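PDB 3MEL: thiamin pyrophosphokinase family protein from Enterococcus faecalis, which probably transfers pyrophosphate from ATP to thiamine with the help of magnesium, making the cofactor thiamine diphosphate. Local coordinates for residues E154-C159 / V208-D213; L167-S172 / A188-I193; Y145-E150 / A197-D202. All coordinates share one frame; numbering follows the deposited sequence.

Contact 1 of 3, residues E154-C159 / V208-D213; sequences EYLAYC and VIQSKD
Y155-C159 runs antiparallel to V208-S211, the strand axes 4.7 Å apart at their closest, and a classic beta bulge starts the ladder: E154 and Y155 both face S211. Their two N-H groups reach S211 O from opposite faces of its carbonyl plane, Y155 N at 2.9 Å from S211 O, so one oxygen is gripped twice. From there Y155 with S211 and A157 with I209 are hydrogen-bonded pairs, though A157 N meets I209 O only weakly, at a poor angle; they alternate with the non-hydrogen-bonded pairs L156 with Q210 and Y158 with V208. These strands are neighbours in the large mixed sheet.

On the side carrying L156, Y158 and V208, apolar groups meet. L156 CD1 touches V208 CG1 at 3.8 Å, and the Y158 ring runs alongside V208, both pointing the same way, with Y158 CE1 3.9 Å from V208 CG2. A197 and F199 of the smaller sheet pack onto this side. On the other side C159 SG reaches the far tip of I209, 3.7 Å from CD1, and the second subunit closes in: its I106 packs on I209, while its R105 makes a cation-pi contact with the Y155 ring.

Polar groups gather at the bulged end. Y155 OH makes a weak hydrogen bond to D213 OD2, which lies at the ring edge. K212 leads its ammonium group off to a salt bridge with D152, and the E154 side chain crosses its root at about a right angle. Extended beyond CG, that glutamate accepts D213 N at OE2, 3.0 Å away, on the syn side and 35° out of the carboxylate plane.

Contact 2 of 3, residues L167-S172 / A188-I193; sequences LTLRRS and ASNEFI
L169 is the first residue of L167-S172 to touch A188-I193. Its CD2 lies 4.0 Å from N190 ND2, the leucine and the asparagine sliding past each other in opposite directions; with CG anti to the backbone N (chi1 151°), the leucine branch is carried over to the amide. R170 points away from this partner and contributes its carbonyl instead: S172 OG donates to R170 O at 3.0 Å, coming from above the carbonyl plane. That bond spans R171, whose left-handed backbone conformation ends the strand in a tight bend. R171 sends its guanidinium group off to a salt bridge with E194; its carbonyl O faces I193 CG1.

S172 makes the fullest contact. A single backbone bridge pairs it with F192, CA to CA 5.0 Å, and S172 CA approaches E191 O at 3.5 Å in a CA-H...O contact. Both ends of the N190 amide meet S172 CB, ND2 at 3.4 Å and OD1 at 3.5 Å. N190 ND2 donates to Y174 O, which gives the buried amide a partner beyond the two segments. I193 CD1 rests 3.6 Å from S172 O.

The contact thus ties two beta layers together at a corner. Strand 167-170 is an edge of the three-stranded sheet, next to 196-200, whereas 185-190 is an edge of the large mixed sheet, next to 155-160. No helix lies between them in the chain; L169 packs on Y158 and F199, and F192 reaches across to L156 and A197.

Contact 3 of 3, residues Y145-E150 / A197-D202; sequences YIVPKE and AAFSFD
Y145 CD2 rests 3.7 Å from F199 CZ, and this aromatic pair is the heart of the contact. The two rings are oblique, their planes at 48° and their centroids 5.6 Å apart. Two residues on, V147 CG2 sits at the edge of the F199 ring, near its plane and 3.6 Å from F199 CE2. The F199 ring can touch both residues because its CG lies between the backbone N and the carbonyl carbon (chi1 80°), which swings it across toward the facing strand. F201 CE2 comes more distantly to the edge of the Y145 ring.

Behind the side chains is an antiparallel ladder in the three-stranded sheet. Y145 pairs with F199 and V147 with A197 as hydrogen-bonded pairs, two bonds each; Y145 N lies 2.9 Å from F199 O, and V147 N is 2.8 Å from A197 O. I146 and A198 form the non-hydrogen-bonded pair between them, their side chains on the opposite side from the rings.

Further out, Y140 and Y158 both meet F199 edge-to-face, while V208 packs on it from the large sheet, and Y145 OH is anchored on A141 O. The ladder satisfies the backbone polar groups of both pairs, and the tyrosine hydroxyl has its own acceptor, so what the rings and V147 offer the large sheet is mainly apolar surface.

In the fold
Contact 1 is the most buried of the three and joins two strands inside the large mixed sheet, next to the second subunit; contact 3 is one of the two ladders of the smaller antiparallel sheet, with one side turned outward and no other chain touching it. Contact 2, also partly buried, bridges the edges of both sheets where the chain turns a corner. Its chain segments lie within the loops closed by each of the other two. The layers meet through side chains of contacts 1 and 3, while L156 N to N190 O and R170 N to A198 O carry hydrogen bonding onward. Regular backbone pairing dominates contacts 1 and 3, whereas contact 2 relies on a single bridge and side-chain packing.

Contact 1 of 3, residues E154-C159 / V208-D213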
loop_
_atom_site.group_PDB
_atom_site.type_symbol
_atom_site.label_atom_id
_atom_site.label_comp_id
_atom_site.label_asym_id
_atom_site.label_seq_id
_atom_site.Cartn_x
_atom_site.Cartn_y
_atom_site.Cartn_z
ATOM N N GLU A 154 15.174 -9.622 -3.415
ATOM C CA GLU A 154 16.159 -9.504 -2.337
ATOM C C GLU A 154 15.568 -9.594 -0.926
ATOM O O GLU A 154 16.243 -10.043 0.003
ATOM C CB GLU A 154 16.939 -8.190 -2.468
ATOM C CG GLU A 154 17.545 -7.966 -3.850
ATOM C CD GLU A 154 17.786 -6.488 -4.171
ATOM O OE1 GLU A 154 18.801 -6.193 -4.852
ATOM O OE2 GLU A 154 16.957 -5.632 -3.753
ATOM N N TYR A 155 14.319 -9.166 -0.764
ATOM C CA TYR A 155 13.745 -9.003 0.565
ATOM C C TYR A 155 12.555 -9.914 0.827
ATOM O O TYR A 155 11.896 -10.367 -0.101
ATOM C CB TYR A 155 13.388 -7.536 0.798
ATOM C CG TYR A 155 14.584 -6.614 0.639
ATOM C CD1 TYR A 155 15.619 -6.618 1.578
ATOM C CD2 TYR A 155 14.686 -5.747 -0.444
ATOM C CE1 TYR A 155 16.710 -5.793 1.441
ATOM C CE2 TYR A 155 15.779 -4.909 -0.587
ATOM C CZ TYR A 155 16.788 -4.936 0.364
ATOM O OH TYR A 155 17.891 -4.116 0.233
ATOM N N LEU A 156 12.308 -10.196 2.099
ATOM C CA LEU A 156 11.169 -10.994 2.522
ATOM C C LEU A 156 10.410 -10.229 3.614
ATOM O O LEU A 156 11.005 -9.536 4.429
ATOM C CB LEU A 156 11.651 -12.353 3.043
ATOM C CG LEU A 156 10.652 -13.344 3.654
ATOM C CD1 LEU A 156 9.531 -13.752 2.677
ATOM C CD2 LEU A 156 11.375 -14.564 4.205
ATOM N N ALA A 157 9.095 -10.335 3.633
ATOM C CA ALA A 157 8.329 -9.569 4.597
ATOM C C ALA A 157 7.120 -10.349 5.063
ATOM O O ALA A 157 6.448 -11.030 4.280
ATOM C CB ALA A 157 7.907 -8.265 4.004
ATOM N N TYR A 158 6.867 -10.277 6.360
ATOM C CA TYR A 158 5.624 -10.792 6.895
ATOM C C TYR A 158 4.769 -9.622 7.346
ATOM O O TYR A 158 5.024 -8.982 8.372
ATOM C CB TYR A 158 5.879 -11.789 8.016
ATOM C CG TYR A 158 6.606 -13.018 7.527
ATOM C CD1 TYR A 158 5.910 -14.141 7.108
ATOM C CD2 TYR A 158 7.995 -13.045 7.471
ATOM C CE1 TYR A 158 6.587 -15.264 6.641
ATOM C CE2 TYR A 158 8.667 -14.140 7.029
ATOM C CZ TYR A 158 7.965 -15.252 6.611
ATOM O OH TYR A 158 8.663 -16.344 6.164
ATOM N N CYS A 159 3.777 -9.323 6.518
ATOM C CA CYS A 159 2.872 -8.217 6.749
ATOM C C CYS A 159 1.598 -8.783 7.348
ATOM O O CYS A 159 0.855 -9.487 6.677
ATOM C CB CYS A 159 2.607 -7.523 5.424
ATOM S SG CYS A 159 4.120 -6.893 4.682
ATOM N N VAL A 208 2.535 -12.512 2.734
ATOM C CA VAL A 208 3.960 -12.649 2.564
ATOM C C VAL A 208 4.336 -11.812 1.354
ATOM O O VAL A 208 3.716 -11.941 0.293
ATOM C CB VAL A 208 4.347 -14.116 2.384
ATOM C CG1 VAL A 208 5.796 -14.238 1.954
ATOM C CG2 VAL A 208 4.089 -14.872 3.676
ATOM N N ILE A 209 5.322 -10.933 1.512
ATOM C CA ILE A 209 5.750 -10.072 0.407
ATOM C C ILE A 209 7.235 -10.197 0.105
ATOM O O ILE A 209 8.056 -10.075 1.003
ATOM C CB ILE A 209 5.423 -8.577 0.670
ATOM C CG1 ILE A 209 3.909 -8.341 0.703
ATOM C CG2 ILE A 209 6.067 -7.691 -0.386
ATOM C CD1 ILE A 209 3.533 -6.912 1.003
ATOM N N GLN A 210 7.573 -10.444 -1.160
ATOM C CA GLN A 210 8.964 -10.453 -1.603
ATOM C C GLN A 210 9.210 -9.288 -2.543
ATOM O O GLN A 210 8.427 -9.052 -3.447
ATOM C CB GLN A 210 9.310 -11.769 -2.293
ATOM C CG GLN A 210 9.237 -12.995 -1.385
ATOM C CD GLN A 210 9.797 -14.251 -2.045
ATOM O OE1 GLN A 210 9.167 -15.310 -2.014
ATOM N NE2 GLN A 210 10.986 -14.135 -2.637
ATOM N N SER A 211 10.310 -8.574 -2.346
ATOM C CA SER A 211 10.503 -7.288 -3.001
ATOM C C SER A 211 11.969 -7.083 -3.338
ATOM O O SER A 211 12.805 -7.893 -2.951
ATOM C CB SER A 211 10.008 -6.165 -2.086
ATOM O OG SER A 211 10.479 -6.314 -0.741
ATOM N N LYS A 212 12.276 -6.011 -4.066
ATOM C CA LYS A 212 13.663 -5.644 -4.382
ATOM C C LYS A 212 13.774 -4.156 -4.697
ATOM O O LYS A 212 12.759 -3.493 -4.894
ATOM C CB LYS A 212 14.187 -6.438 -5.576
ATOM C CG LYS A 212 13.614 -5.986 -6.919
ATOM C CD LYS A 212 14.102 -6.869 -8.054
ATOM C CE LYS A 212 13.330 -6.622 -9.340
ATOM N NZ LYS A 212 13.707 -7.593 -10.417
ATOM N N ASP A 213 14.997 -3.632 -4.779
ATOM C CA ASP A 213 15.148 -2.192 -4.975
ATOM C C ASP A 213 15.060 -1.711 -6.434
ATOM O O ASP A 213 15.028 -2.506 -7.369
ATOM C CB ASP A 213 16.395 -1.651 -4.266
ATOM C CG ASP A 213 16.171 -1.442 -2.768
ATOM O OD1 ASP A 213 15.053 -1.026 -2.369
ATOM O OD2 ASP A 213 17.123 -1.701 -1.996
#

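Contact 2 of 3, residues L167-S172 / A188-I193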
loop_
_atom_site.group_PDB
_atom_site.type_symbol
_atom_site.label_atom_id
_atom_site.label_comp_id
_atom_site.label_asym_id
_atom_site.label_seq_id
_atom_site.Cartn_x
_atom_site.Cartn_y
_atom_site.Cartn_z
ATOM N N LEU A 167 3.200 -16.298 16.165
ATOM C CA LEU A 167 3.890 -16.229 14.884
ATOM C C LEU A 167 5.344 -16.666 15.015
ATOM O O LEU A 167 6.178 -15.913 15.532
ATOM C CB LEU A 167 3.814 -14.816 14.288
ATOM C CG LEU A 167 4.642 -14.600 13.019
ATOM C CD1 LEU A 167 4.325 -15.651 11.991
ATOM C CD2 LEU A 167 4.437 -13.227 12.455
ATOM N N THR A 168 5.638 -17.883 14.551
ATOM C CA THR A 168 6.997 -18.411 14.555
ATOM C C THR A 168 7.494 -18.369 13.127
ATOM O O THR A 168 6.739 -18.599 12.194
ATOM C CB THR A 168 7.059 -19.867 15.067
ATOM O OG1 THR A 168 6.479 -19.962 16.374
ATOM C CG2 THR A 168 8.495 -20.341 15.140
ATOM N N LEU A 169 8.772 -18.101 12.944
ATOM C CA LEU A 169 9.269 -17.788 11.621
ATOM C C LEU A 169 10.767 -18.110 11.554
ATOM O O LEU A 169 11.570 -17.485 12.230
ATOM C CB LEU A 169 8.922 -16.317 11.344
ATOM C CG LEU A 169 9.612 -15.262 10.481
ATOM C CD1 LEU A 169 8.893 -13.944 10.676
ATOM C CD2 LEU A 169 11.066 -15.101 10.848
ATOM N N ARG A 170 11.130 -19.121 10.764
ATOM C CA ARG A 170 12.516 -19.596 10.691
ATOM C C ARG A 170 13.166 -19.464 9.314
ATOM O O ARG A 170 12.570 -18.949 8.365
ATOM C CB ARG A 170 12.615 -21.060 11.137
ATOM C CG ARG A 170 12.336 -21.311 12.613
ATOM C CD ARG A 170 13.471 -20.823 13.520
ATOM N NE ARG A 170 13.105 -20.949 14.930
ATOM C CZ ARG A 170 12.682 -19.939 15.688
ATOM N NH1 ARG A 170 12.593 -18.714 15.178
ATOM N NH2 ARG A 170 12.362 -20.148 16.961
ATOM N N ARG A 171 14.402 -19.953 9.235
ATOM C CA ARG A 171 15.199 -19.932 8.009
ATOM C C ARG A 171 15.288 -18.547 7.353
ATOM O O ARG A 171 15.610 -18.438 6.168
ATOM C CB ARG A 171 14.686 -20.969 7.008
ATOM C CG ARG A 171 14.520 -22.372 7.568
ATOM C CD ARG A 171 14.718 -23.383 6.453
ATOM N NE ARG A 171 13.532 -24.175 6.114
ATOM C CZ ARG A 171 13.359 -24.803 4.945
ATOM N NH1 ARG A 171 14.280 -24.717 3.982
ATOM N NH2 ARG A 171 12.255 -25.507 4.726
ATOM N N SER A 172 14.999 -17.502 8.123
ATOM C CA SER A 172 15.138 -16.126 7.661
ATOM C C SER A 172 16.421 -15.535 8.236
ATOM O O SER A 172 17.103 -16.183 9.024
ATOM C CB SER A 172 13.944 -15.281 8.128
ATOM O OG SER A 172 12.724 -15.992 7.990
ATOM N N ALA A 188 9.146 -6.101 7.699
ATOM C CA ALA A 188 9.651 -5.913 6.365
ATOM C C ALA A 188 11.161 -5.965 6.374
ATOM O O ALA A 188 11.775 -5.960 7.431
ATOM C CB ALA A 188 9.180 -4.587 5.840
ATOM N N SER A 189 11.751 -6.035 5.185
ATOM C CA SER A 189 13.211 -6.035 5.014
ATOM C C SER A 189 13.921 -7.236 5.640
ATOM O O SER A 189 15.116 -7.213 5.874
ATOM C CB SER A 189 13.822 -4.718 5.495
ATOM O OG SER A 189 13.101 -3.613 4.953
ATOM N N ASN A 190 13.174 -8.298 5.886
ATOM C CA ASN A 190 13.786 -9.574 6.205
ATOM C C ASN A 190 14.482 -10.141 4.954
ATOM O O ASN A 190 14.238 -9.676 3.848
ATOM C CB ASN A 190 12.728 -10.538 6.733
ATOM C CG ASN A 190 13.317 -11.617 7.586
ATOM O OD1 ASN A 190 14.517 -11.861 7.530
ATOM N ND2 ASN A 190 12.487 -12.270 8.390
ATOM N N GLU A 191 15.364 -11.122 5.131
ATOM C CA GLU A 191 16.064 -11.747 4.003
ATOM C C GLU A 191 16.059 -13.271 4.085
ATOM O O GLU A 191 15.921 -13.859 5.157
ATOM C CB GLU A 191 17.503 -11.253 3.900
ATOM C CG GLU A 191 17.657 -9.780 3.615
ATOM C CD GLU A 191 19.115 -9.342 3.632
ATOM O OE1 GLU A 191 19.997 -10.220 3.590
ATOM O OE2 GLU A 191 19.394 -8.127 3.683
ATOM N N PHE A 192 16.194 -13.901 2.923
ATOM C CA PHE A 192 16.372 -15.338 2.844
ATOM C C PHE A 192 17.819 -15.665 3.158
ATOM O O PHE A 192 18.727 -14.955 2.719
ATOM C CB PHE A 192 16.052 -15.829 1.441
ATOM C CG PHE A 192 14.588 -15.888 1.140
ATOM C CD1 PHE A 192 13.849 -17.020 1.460
ATOM C CD2 PHE A 192 13.942 -14.813 0.537
ATOM C CE1 PHE A 192 12.498 -17.083 1.185
ATOM C CE2 PHE A 192 12.586 -14.870 0.259
ATOM C CZ PHE A 192 11.862 -16.004 0.587
ATOM N N ILE A 193 18.044 -16.730 3.923
ATOM C CA ILE A 193 19.397 -17.241 4.070
ATOM C C ILE A 193 19.582 -18.476 3.177
ATOM O O ILE A 193 20.674 -18.728 2.662
ATOM C CB ILE A 193 19.794 -17.511 5.546
ATOM C CG1 ILE A 193 18.826 -18.488 6.209
ATOM C CG2 ILE A 193 19.880 -16.200 6.343
ATOM C CD1 ILE A 193 19.171 -18.762 7.666
#

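Contact 3 of 3, residues Y145-E150 / A197-D202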
loop_
_atom_site.group_PDB
_atom_site.type_symbol
_atom_site.label_atom_id
_atom_site.label_comp_id
_atom_site.label_asym_id
_atom_site.label_seq_id
_atom_site.Cartn_x
_atom_site.Cartn_y
_atom_site.Cartn_z
ATOM N N TYR A 145 4.109 -23.198 6.840
ATOM C CA TYR A 145 4.395 -23.019 5.424
ATOM C C TYR A 145 5.875 -22.944 5.067
ATOM O O TYR A 145 6.717 -22.560 5.888
ATOM C CB TYR A 145 3.667 -21.770 4.904
ATOM C CG TYR A 145 2.187 -21.820 5.181
ATOM C CD1 TYR A 145 1.388 -22.752 4.552
ATOM C CD2 TYR A 145 1.593 -20.955 6.085
ATOM C CE1 TYR A 145 0.045 -22.825 4.806
ATOM C CE2 TYR A 145 0.246 -21.027 6.345
ATOM C CZ TYR A 145 -0.522 -21.971 5.699
ATOM O OH TYR A 145 -1.875 -22.070 5.935
ATOM N N ILE A 146 6.180 -23.337 3.834
ATOM C CA ILE A 146 7.487 -23.070 3.252
ATOM C C ILE A 146 7.315 -21.970 2.208
ATOM O O ILE A 146 6.339 -21.953 1.461
ATOM C CB ILE A 146 8.137 -24.341 2.640
ATOM C CG1 ILE A 146 7.155 -25.013 1.672
ATOM C CG2 ILE A 146 8.564 -25.294 3.748
ATOM C CD1 ILE A 146 7.637 -26.337 1.042
ATOM N N VAL A 147 8.247 -21.033 2.183
ATOM C CA VAL A 147 8.145 -19.896 1.294
ATOM C C VAL A 147 9.336 -19.901 0.349
ATOM O O VAL A 147 10.414 -19.420 0.703
ATOM C CB VAL A 147 8.116 -18.581 2.091
ATOM C CG1 VAL A 147 8.075 -17.389 1.156
ATOM C CG2 VAL A 147 6.933 -18.575 3.055
ATOM N N PRO A 148 9.149 -20.452 -0.859
ATOM C CA PRO A 148 10.284 -20.568 -1.782
ATOM C C PRO A 148 10.713 -19.193 -2.286
ATOM O O PRO A 148 9.867 -18.413 -2.721
ATOM C CB PRO A 148 9.721 -21.416 -2.938
ATOM C CG PRO A 148 8.435 -22.007 -2.414
ATOM C CD PRO A 148 7.913 -20.998 -1.435
ATOM N N LYS A 149 12.005 -18.899 -2.236
ATOM C CA LYS A 149 12.475 -17.613 -2.702
ATOM C C LYS A 149 12.295 -17.418 -4.206
ATOM O O LYS A 149 12.566 -18.315 -5.012
ATOM C CB LYS A 149 13.934 -17.417 -2.353
ATOM C CG LYS A 149 14.489 -16.107 -2.857
ATOM C CD LYS A 149 15.978 -16.071 -2.670
ATOM C CE LYS A 149 16.605 -14.983 -3.489
ATOM N NZ LYS A 149 16.538 -13.724 -2.734
ATOM N N GLU A 150 11.831 -16.225 -4.571
ATOM C CA GLU A 150 11.795 -15.783 -5.958
ATOM C C GLU A 150 13.176 -15.295 -6.374
ATOM O O GLU A 150 13.771 -14.449 -5.704
ATOM C CB GLU A 150 10.731 -14.708 -6.152
ATOM C CG GLU A 150 9.338 -15.261 -5.933
ATOM C CD GLU A 150 8.238 -14.287 -6.333
ATOM O OE1 GLU A 150 8.583 -13.169 -6.800
ATOM O OE2 GLU A 150 7.035 -14.648 -6.183
ATOM N N ALA A 197 12.256 -20.047 3.068
ATOM C CA ALA A 197 12.081 -19.725 4.473
ATOM C C ALA A 197 10.869 -20.499 4.957
ATOM O O ALA A 197 10.204 -21.161 4.170
ATOM C CB ALA A 197 11.898 -18.249 4.657
ATOM N N ALA A 198 10.602 -20.455 6.254
ATOM C CA ALA A 198 9.401 -21.088 6.776
ATOM C C ALA A 198 8.792 -20.257 7.907
ATOM O O ALA A 198 9.477 -19.430 8.509
ATOM C CB ALA A 198 9.695 -22.502 7.235
ATOM N N PHE A 199 7.500 -20.462 8.169
ATOM C CA PHE A 199 6.796 -19.729 9.218
ATOM C C PHE A 199 5.444 -20.358 9.506
ATOM O O PHE A 199 4.889 -21.073 8.674
ATOM C CB PHE A 199 6.585 -18.271 8.815
ATOM C CG PHE A 199 5.421 -18.061 7.876
ATOM C CD1 PHE A 199 4.204 -17.591 8.353
ATOM C CD2 PHE A 199 5.546 -18.331 6.514
ATOM C CE1 PHE A 199 3.120 -17.386 7.491
ATOM C CE2 PHE A 199 4.466 -18.128 5.632
ATOM C CZ PHE A 199 3.251 -17.655 6.122
ATOM N N SER A 200 4.907 -20.067 10.687
ATOM C CA SER A 200 3.603 -20.588 11.079
ATOM C C SER A 200 2.906 -19.661 12.072
ATOM O O SER A 200 3.542 -18.798 12.685
ATOM C CB SER A 200 3.713 -22.015 11.636
ATOM O OG SER A 200 4.946 -22.220 12.306
ATOM N N PHE A 201 1.592 -19.833 12.193
ATOM C CA PHE A 201 0.768 -19.006 13.056
ATOM C C PHE A 201 -0.631 -19.600 13.206
ATOM O O PHE A 201 -1.050 -20.434 12.395
ATOM C CB PHE A 201 0.740 -17.555 12.564
ATOM C CG PHE A 201 0.062 -17.351 11.233
ATOM C CD1 PHE A 201 -1.222 -16.826 11.164
ATOM C CD2 PHE A 201 0.719 -17.629 10.052
ATOM C CE1 PHE A 201 -1.842 -16.617 9.950
ATOM C CE2 PHE A 201 0.099 -17.416 8.834
ATOM C CZ PHE A 201 -1.182 -16.913 8.782
ATOM N N ASP A 202 -1.342 -19.192 14.252
ATOM C CA ASP A 202 -2.596 -19.845 14.618
ATOM C C ASP A 202 -3.816 -19.041 14.224
ATOM O O ASP A 202 -4.889 -19.603 14.045
ATOM C CB ASP A 202 -2.661 -20.093 16.130
ATOM C CG ASP A 202 -1.636 -21.109 16.619
ATOM O OD1 ASP A 202 -1.027 -21.823 15.790
ATOM O OD2 ASP A 202 -1.454 -21.184 17.855
#